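Local coordinates for protein putative polyketide synthase (Brevibacillus brevis, PDB 5HU7) that probably catalyses the dehydration of beta-hydroxyacyl intermediates, as the dehydratase domain of a trans-AT polyketide synthase, at residues V140-L145 and C281-I287; S219-I224 and L260-S264. One frame throughout, in Å; residues are numbered along the deposited sequence.

Interaction 1. Residues V140-L145 and C281-I287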
ATOM      1  N   VAL A 140     -18.680  25.939  -9.203  1.00 74.92           N
ATOM      2  CA  VAL A 140     -19.360  24.991  -8.289  1.00 73.52           C
ATOM      3  C   VAL A 140     -20.836  25.418  -8.197  1.00 76.77           C
ATOM      4  O   VAL A 140     -21.101  26.594  -7.948  1.00 79.36           O
ATOM      5  CB  VAL A 140     -18.669  24.913  -6.901  1.00 78.19           C
ATOM      6  CG1 VAL A 140     -19.509  24.135  -5.885  1.00 77.48           C
ATOM      7  CG2 VAL A 140     -17.283  24.291  -7.046  1.00 77.22           C
ATOM      8  N   PRO A 141     -21.806  24.528  -8.484  1.00 71.27           N
ATOM      9  CA  PRO A 141     -23.207  24.960  -8.456  1.00 70.59           C
ATOM     10  C   PRO A 141     -23.788  25.125  -7.053  1.00 72.58           C
ATOM     11  O   PRO A 141     -23.221  24.689  -6.052  1.00 71.07           O
ATOM     12  CB  PRO A 141     -23.925  23.889  -9.278  1.00 70.88           C
ATOM     13  CG  PRO A 141     -23.124  22.678  -9.118  1.00 73.90           C
ATOM     14  CD  PRO A 141     -21.697  23.092  -8.826  1.00 70.98           C
ATOM     15  N   THR A 142     -24.899  25.821  -6.993  1.00 71.81           N
ATOM     16  CA  THR A 142     -25.597  26.120  -5.746  1.00 73.41           C
ATOM     17  C   THR A 142     -27.087  25.918  -5.897  1.00 76.67           C
ATOM     18  O   THR A 142     -27.619  25.874  -7.007  1.00 75.89           O
ATOM     19  CB  THR A 142     -25.361  27.582  -5.346  1.00 84.94           C
ATOM     20  OG1 THR A 142     -25.902  28.397  -6.376  1.00 89.71           O
ATOM     21  CG2 THR A 142     -23.894  27.918  -5.157  1.00 87.44           C
ATOM     22  N   LEU A 143     -27.761  25.849  -4.766  1.00 74.70           N
ATOM     23  CA  LEU A 143     -29.217  25.742  -4.689  1.00 73.77           C
ATOM     24  C   LEU A 143     -29.705  26.930  -3.923  1.00 77.88           C
ATOM     25  O   LEU A 143     -29.047  27.359  -2.982  1.00 77.13           O
ATOM     26  CB  LEU A 143     -29.623  24.468  -3.933  1.00 72.27           C
ATOM     27  CG  LEU A 143     -29.232  23.141  -4.572  1.00 73.75           C
ATOM     28  CD1 LEU A 143     -29.795  21.989  -3.783  1.00 71.52           C
ATOM     29  CD2 LEU A 143     -29.730  23.047  -6.023  1.00 76.23           C
ATOM     30  N   ASP A 144     -30.841  27.478  -4.338  1.00 78.09           N
ATOM     31  CA  ASP A 144     -31.499  28.573  -3.644  1.00 80.34           C
ATOM     32  C   ASP A 144     -32.491  27.830  -2.724  1.00 83.12           C
ATOM     33  O   ASP A 144     -33.586  27.467  -3.152  1.00 81.30           O
ATOM     34  CB  ASP A 144     -32.189  29.499  -4.662  1.00 83.75           C
ATOM     35  CG  ASP A 144     -32.825  30.762  -4.083  1.00103.27           C
ATOM     36  OD1 ASP A 144     -32.724  30.975  -2.855  1.00104.10           O
ATOM     37  OD2 ASP A 144     -33.383  31.556  -4.870  1.00115.38           O
ATOM     38  N   LEU A 145     -32.054  27.509  -1.502  1.00 80.92           N
ATOM     39  CA  LEU A 145     -32.861  26.710  -0.558  1.00 80.79           C
ATOM     40  C   LEU A 145     -34.165  27.387  -0.162  1.00 86.34           C
ATOM     41  O   LEU A 145     -35.211  26.764  -0.330  1.00 85.90           O
ATOM     42  CB  LEU A 145     -32.054  26.275   0.687  1.00 80.54           C
ATOM     43  CG  LEU A 145     -30.851  25.381   0.412  1.00 82.44           C
ATOM     44  CD1 LEU A 145     -30.027  25.200   1.672  1.00 82.94           C
ATOM     45  CD2 LEU A 145     -31.276  24.057  -0.160  1.00 81.61           C
ATOM     46  N   CYS A 281     -26.096  19.295  -0.783  1.00 62.45           N
ATOM     47  CA  CYS A 281     -25.512  20.570  -0.426  1.00 64.21           C
ATOM     48  C   CYS A 281     -25.451  20.777   1.079  1.00 68.61           C
ATOM     49  O   CYS A 281     -26.009  19.996   1.853  1.00 67.27           O
ATOM     50  CB  CYS A 281     -26.317  21.674  -1.095  1.00 66.13           C
ATOM     51  SG  CYS A 281     -27.967  21.900  -0.384  1.00 71.07           S
ATOM     52  N   ASP A 282     -24.737  21.839   1.478  1.00 68.40           N
ATOM     53  CA  ASP A 282     -24.596  22.295   2.874  1.00 72.14           C
ATOM     54  C   ASP A 282     -25.785  23.199   3.262  1.00 78.58           C
ATOM     55  O   ASP A 282     -26.728  23.302   2.485  1.00 75.18           O
ATOM     56  CB  ASP A 282     -23.224  23.005   3.081  1.00 75.31           C
ATOM     57  CG  ASP A 282     -22.992  24.298   2.312  1.00 88.86           C
ATOM     58  OD1 ASP A 282     -23.960  24.828   1.734  1.00 89.40           O
ATOM     59  OD2 ASP A 282     -21.833  24.779   2.291  1.00 95.07           O
ATOM     60  N   GLU A 283     -25.742  23.823   4.467  1.00 82.28           N
ATOM     61  CA  GLU A 283     -26.765  24.747   5.002  1.00 85.04           C
ATOM     62  C   GLU A 283     -27.015  25.953   4.095  1.00 88.98           C
ATOM     63  O   GLU A 283     -28.121  26.478   4.092  1.00 91.89           O
ATOM     64  CB  GLU A 283     -26.322  25.340   6.366  1.00 90.24           C
ATOM     65  CG  GLU A 283     -26.144  24.369   7.512  1.00108.06           C
ATOM     66  CD  GLU A 283     -25.837  25.054   8.830  1.00145.95           C
ATOM     67  OE1 GLU A 283     -24.703  25.561   8.987  1.00151.16           O
ATOM     68  OE2 GLU A 283     -26.727  25.086   9.710  1.00146.69           O
ATOM     69  N   ALA A 284     -25.963  26.443   3.412  1.00 82.32           N
ATOM     70  CA  ALA A 284     -26.019  27.604   2.516  1.00 81.63           C
ATOM     71  C   ALA A 284     -26.436  27.282   1.069  1.00 83.01           C
ATOM     72  O   ALA A 284     -26.560  28.201   0.269  1.00 84.90           O
ATOM     73  CB  ALA A 284     -24.659  28.288   2.497  1.00 83.46           C
ATOM     74  N   GLY A 285     -26.633  26.025   0.716  1.00 75.59           N
ATOM     75  CA  GLY A 285     -27.008  25.670  -0.644  1.00 72.55           C
ATOM     76  C   GLY A 285     -25.840  25.362  -1.555  1.00 73.48           C
ATOM     77  O   GLY A 285     -26.072  25.039  -2.719  1.00 69.62           O
ATOM     78  N   ARG A 286     -24.581  25.468  -1.072  1.00 72.72           N
ATOM     79  CA  ARG A 286     -23.410  25.152  -1.900  1.00 71.93           C
ATOM     80  C   ARG A 286     -23.331  23.630  -2.098  1.00 71.95           C
ATOM     81  O   ARG A 286     -23.170  22.874  -1.132  1.00 70.76           O
ATOM     82  CB  ARG A 286     -22.099  25.706  -1.299  1.00 77.20           C
ATOM     83  CG  ARG A 286     -20.858  25.459  -2.202  1.00 97.51           C
ATOM     84  CD  ARG A 286     -19.611  26.206  -1.740  1.00120.75           C
ATOM     85  NE  ARG A 286     -19.696  27.657  -1.951  1.00136.43           N
ATOM     86  CZ  ARG A 286     -19.467  28.295  -3.100  1.00155.35           C
ATOM     87  NH1 ARG A 286     -19.138  27.613  -4.198  1.00138.80           N
ATOM     88  NH2 ARG A 286     -19.573  29.618  -3.167  1.00149.42           N
ATOM     89  N   ILE A 287     -23.455  23.190  -3.355  1.00 66.22           N
ATOM     90  CA  ILE A 287     -23.453  21.761  -3.683  1.00 63.22           C
ATOM     91  C   ILE A 287     -22.035  21.185  -3.564  1.00 65.65           C
ATOM     92  O   ILE A 287     -21.080  21.756  -4.099  1.00 67.22           O
ATOM     93  CB  ILE A 287     -24.056  21.527  -5.101  1.00 63.90           C
ATOM     94  CG1 ILE A 287     -25.525  21.919  -5.099  1.00 61.83           C
ATOM     95  CG2 ILE A 287     -23.880  20.068  -5.544  1.00 62.44           C
ATOM     96  CD1 ILE A 287     -26.106  22.168  -6.385  1.00 59.78           C
TER
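I287 and L143 form the apolar middle of this contact: the CD1 end of I287 pushes into a hollow between the ring of P141 and the branch of L143, 3.7 Å from L143 CG and 4.0 Å from P141 CB. With CG1 anti to the carbonyl carbon (chi1 -65°), I287 sends this end across both partners at about a right angle. A short antiparallel bridge holds the backbones beneath it. I287 N donates to P141 O (3.1 Å) and L143 N donates to G285 O (2.8 Å), flanking the non-hydrogen-bonded pair T142 and R286. G285 has no side chain, and L143 O lies over its CA where a CB would collide; its phi of 92° is that of the G1 bulge position that closes the type I turn D282 to G285. D282 OD1 steadies this turn by accepting R286 N from above the carboxylate plane. L145 drapes over the turn, its CD1 3.3 Å from E283 O, while its CD2 shares C281 SG with L143, whose CD1 is 3.9 Å from that sulfur. At the far end V140 meets the edge of the R286 guanidinium, V140 CB lying 3.8 Å from NH1. The 281-287 turn joins antiparallel strands 276-281 and 287-298. Segment 140-145 runs antiparallel alongside its G285-I287 arm on the way from strand 125-135 to helix 145-150. Y250, just after strand 241-249, touches V140, P141 and I287, while Y258 and L260 of strand 258-263 close in on L145, C281 and L143.

Interaction 2. Residues S219-I224 and L260-S264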
ATOM      1  N   SER A 219     -36.729   8.495   0.539  1.00 86.91           N
ATOM      2  CA  SER A 219     -36.985   9.784  -0.111  1.00 86.74           C
ATOM      3  C   SER A 219     -37.188   9.629  -1.623  1.00 88.22           C
ATOM      4  O   SER A 219     -38.003  10.361  -2.189  1.00 88.88           O
ATOM      5  CB  SER A 219     -35.838  10.760   0.162  1.00 89.50           C
ATOM      6  OG  SER A 219     -35.515  10.856   1.542  1.00 95.46           O
ATOM      7  N   THR A 220     -36.416   8.734  -2.286  1.00 82.07           N
ATOM      8  CA  THR A 220     -36.590   8.493  -3.724  1.00 82.13           C
ATOM      9  C   THR A 220     -37.902   7.760  -3.946  1.00 88.16           C
ATOM     10  O   THR A 220     -38.639   8.093  -4.882  1.00 87.99           O
ATOM     11  CB  THR A 220     -35.403   7.770  -4.394  1.00 86.23           C
ATOM     12  OG1 THR A 220     -35.268   6.421  -3.927  1.00 93.65           O
ATOM     13  CG2 THR A 220     -34.089   8.523  -4.259  1.00 79.17           C
ATOM     14  N   ARG A 221     -38.224   6.805  -3.061  1.00 87.19           N
ATOM     15  CA  ARG A 221     -39.489   6.063  -3.123  1.00 90.85           C
ATOM     16  C   ARG A 221     -40.688   7.003  -2.967  1.00 96.67           C
ATOM     17  O   ARG A 221     -41.710   6.804  -3.618  1.00 97.52           O
ATOM     18  CB  ARG A 221     -39.540   4.972  -2.047  1.00 94.57           C
ATOM     19  CG  ARG A 221     -38.609   3.823  -2.335  1.00108.46           C
ATOM     20  CD  ARG A 221     -38.471   2.958  -1.105  1.00126.99           C
ATOM     21  NE  ARG A 221     -37.695   1.743  -1.356  1.00138.79           N
ATOM     22  CZ  ARG A 221     -37.353   0.865  -0.418  1.00154.32           C
ATOM     23  NH1 ARG A 221     -37.714   1.056   0.847  1.00146.42           N
ATOM     24  NH2 ARG A 221     -36.645  -0.212  -0.737  1.00137.59           N
ATOM     25  N   TYR A 222     -40.547   8.037  -2.122  1.00 94.11           N
ATOM     26  CA  TYR A 222     -41.584   9.049  -1.924  1.00 95.90           C
ATOM     27  C   TYR A 222     -41.786   9.874  -3.208  1.00101.25           C
ATOM     28  O   TYR A 222     -42.918  10.218  -3.544  1.00102.06           O
ATOM     29  CB  TYR A 222     -41.256   9.948  -0.708  1.00 96.51           C
ATOM     30  CG  TYR A 222     -42.230  11.084  -0.516  1.00100.27           C
ATOM     31  CD1 TYR A 222     -43.603  10.865  -0.549  1.00105.10           C
ATOM     32  CD2 TYR A 222     -41.783  12.386  -0.333  1.00100.68           C
ATOM     33  CE1 TYR A 222     -44.505  11.920  -0.454  1.00108.17           C
ATOM     34  CE2 TYR A 222     -42.678  13.450  -0.228  1.00103.56           C
ATOM     35  CZ  TYR A 222     -44.042  13.208  -0.267  1.00113.76           C
ATOM     36  OH  TYR A 222     -44.967  14.220  -0.144  1.00116.86           O
ATOM     37  N   LEU A 223     -40.699  10.178  -3.931  1.00 98.26           N
ATOM     38  CA  LEU A 223     -40.804  10.902  -5.204  1.00 99.01           C
ATOM     39  C   LEU A 223     -41.487  10.000  -6.259  1.00107.00           C
ATOM     40  O   LEU A 223     -42.453  10.421  -6.908  1.00108.51           O
ATOM     41  CB  LEU A 223     -39.399  11.328  -5.698  1.00 96.05           C
ATOM     42  CG  LEU A 223     -39.328  12.072  -7.042  1.00 98.71           C
ATOM     43  CD1 LEU A 223     -40.211  13.327  -7.057  1.00 98.46           C
ATOM     44  CD2 LEU A 223     -37.897  12.419  -7.392  1.00 98.35           C
ATOM     45  N   ILE A 224     -40.984   8.752  -6.388  1.00104.67           N
ATOM     46  CA  ILE A 224     -41.478   7.739  -7.332  1.00106.89           C
ATOM     47  C   ILE A 224     -42.974   7.430  -7.141  1.00116.41           C
ATOM     48  O   ILE A 224     -43.702   7.442  -8.136  1.00118.19           O
ATOM     49  CB  ILE A 224     -40.585   6.457  -7.286  1.00108.58           C
ATOM     50  CG1 ILE A 224     -39.184   6.761  -7.891  1.00105.93           C
ATOM     51  CG2 ILE A 224     -41.253   5.282  -8.027  1.00111.61           C
ATOM     52  CD1 ILE A 224     -38.085   5.790  -7.486  1.00107.03           C
ATOM     53  N   LEU A 260     -31.455  17.379  -2.731  1.00 61.89           N
ATOM     54  CA  LEU A 260     -32.511  17.742  -3.669  1.00 62.61           C
ATOM     55  C   LEU A 260     -32.585  16.589  -4.650  1.00 64.61           C
ATOM     56  O   LEU A 260     -31.573  16.264  -5.239  1.00 61.71           O
ATOM     57  CB  LEU A 260     -32.187  19.036  -4.403  1.00 62.80           C
ATOM     58  CG  LEU A 260     -33.220  19.495  -5.455  1.00 67.45           C
ATOM     59  CD1 LEU A 260     -34.525  19.858  -4.826  1.00 70.31           C
ATOM     60  CD2 LEU A 260     -32.705  20.656  -6.219  1.00 66.89           C
ATOM     61  N   ILE A 261     -33.744  15.931  -4.774  1.00 64.06           N
ATOM     62  CA  ILE A 261     -33.898  14.775  -5.646  1.00 64.55           C
ATOM     63  C   ILE A 261     -34.942  15.120  -6.686  1.00 74.45           C
ATOM     64  O   ILE A 261     -36.009  15.627  -6.348  1.00 75.87           O
ATOM     65  CB  ILE A 261     -34.316  13.501  -4.853  1.00 68.15           C
ATOM     66  CG1 ILE A 261     -33.327  13.164  -3.708  1.00 68.74           C
ATOM     67  CG2 ILE A 261     -34.452  12.299  -5.791  1.00 69.29           C
ATOM     68  CD1 ILE A 261     -33.985  12.471  -2.552  1.00 77.33           C
ATOM     69  N   ARG A 262     -34.638  14.797  -7.947  1.00 73.21           N
ATOM     70  CA  ARG A 262     -35.493  15.038  -9.105  1.00 74.24           C
ATOM     71  C   ARG A 262     -35.391  13.831 -10.031  1.00 76.00           C
ATOM     72  O   ARG A 262     -34.464  13.021  -9.916  1.00 73.15           O
ATOM     73  CB  ARG A 262     -34.946  16.239  -9.919  1.00 78.69           C
ATOM     74  CG  ARG A 262     -34.962  17.610  -9.243  1.00 95.48           C
ATOM     75  CD  ARG A 262     -34.421  18.635 -10.232  1.00103.82           C
ATOM     76  NE  ARG A 262     -34.204  19.987  -9.685  1.00104.97           N
ATOM     77  CZ  ARG A 262     -35.132  20.932  -9.532  1.00123.09           C
ATOM     78  NH1 ARG A 262     -36.405  20.682  -9.837  1.00115.37           N
ATOM     79  NH2 ARG A 262     -34.800  22.131  -9.050  1.00108.76           N
ATOM     80  N   PHE A 263     -36.267  13.780 -11.018  1.00 74.57           N
ATOM     81  CA  PHE A 263     -36.179  12.790 -12.092  1.00 74.50           C
ATOM     82  C   PHE A 263     -35.248  13.395 -13.120  1.00 79.26           C
ATOM     83  O   PHE A 263     -35.340  14.601 -13.379  1.00 76.77           O
ATOM     84  CB  PHE A 263     -37.520  12.554 -12.773  1.00 78.67           C
ATOM     85  CG  PHE A 263     -38.475  11.785 -11.921  1.00 80.81           C
ATOM     86  CD1 PHE A 263     -38.298  10.417 -11.719  1.00 82.74           C
ATOM     87  CD2 PHE A 263     -39.539  12.428 -11.289  1.00 84.03           C
ATOM     88  CE1 PHE A 263     -39.166   9.707 -10.894  1.00 84.73           C
ATOM     89  CE2 PHE A 263     -40.427  11.713 -10.506  1.00 88.40           C
ATOM     90  CZ  PHE A 263     -40.231  10.353 -10.307  1.00 86.19           C
ATOM     91  N   SER A 264     -34.365  12.568 -13.712  1.00 79.00           N
ATOM     92  CA  SER A 264     -33.422  13.028 -14.742  1.00 79.68           C
ATOM     93  C   SER A 264     -34.197  13.272 -16.041  1.00 88.50           C
ATOM     94  O   SER A 264     -35.147  12.532 -16.324  1.00 90.52           O
ATOM     95  CB  SER A 264     -32.289  12.015 -14.926  1.00 79.99           C
ATOM     96  OG  SER A 264     -32.704  10.897 -15.687  1.00 88.56           O
TER
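This is helix-on-sheet packing: one side of helix 212-227 rests on strand 258-263, the kind of contact by which a hot-dog fold wraps its sheet around a central helix. The segment axes approach to 9.1 Å and run in roughly the same sense, at 40° to each other. L223 carries most of the helix side. Its CG is anti to the backbone N (chi1 179°), and the chain reaches straight across to the strand, where its two branches divide the work. CD2 sits over one face of the F263 ring, 4.2 Å from the ring centroid, in a CH-pi contact, and also slides past I261, with I261 CG2 3.8 Å away. CD1 meets the same ring nearer its rim, at CE2, and CG is 3.7 Å from that CE2. Replacing L223 with an alanine would probably open a gap over the F263 face and leave the ring and I261 CG2 without their main apolar partner from the helix. I224 stands at the edge of the ring, its CA 4.2 Å from F263 CZ. One helical turn before L223, S219 and T220 receive I261, whose CD1 is 3.7 Å from S219 CB and whose CG2 lies beside the T220 methyl. L276 of strand 276-281 adds to this layer by touching T220 and F263, and V191 and V189 of strand 188-193 border S219 and I261. The two hydroxyls of the helix side bond within their own chain turns, S219 OG to S215 O and T220 OG1 to L217 O. The side chains meet through carbon, and the contact depends on close fit and burial rather than on directional polar bonds.

Along the chain the order is 140-145, 219-224, 260-264, 281-287, so the halves of interaction 1 enclose those of interaction 2. Their centres are about 18 Å apart. Strand 258-263 links them: it forms the sheet side of interaction 2, and its L260 packs on L143 of interaction 1, CD2 to CD2 at 3.8 Å. Strand 276-281, its antiparallel neighbour, leads into the 281-287 turn. Interaction 2 thus joins helix 212-227 to a sheet face, while interaction 1 ties a connecting loop to the turn at the ends of strands 276-281 and 287-298. Both belong to the C-terminal part of the modelled chain, consistent with one of the two hot-dog units of the dehydratase.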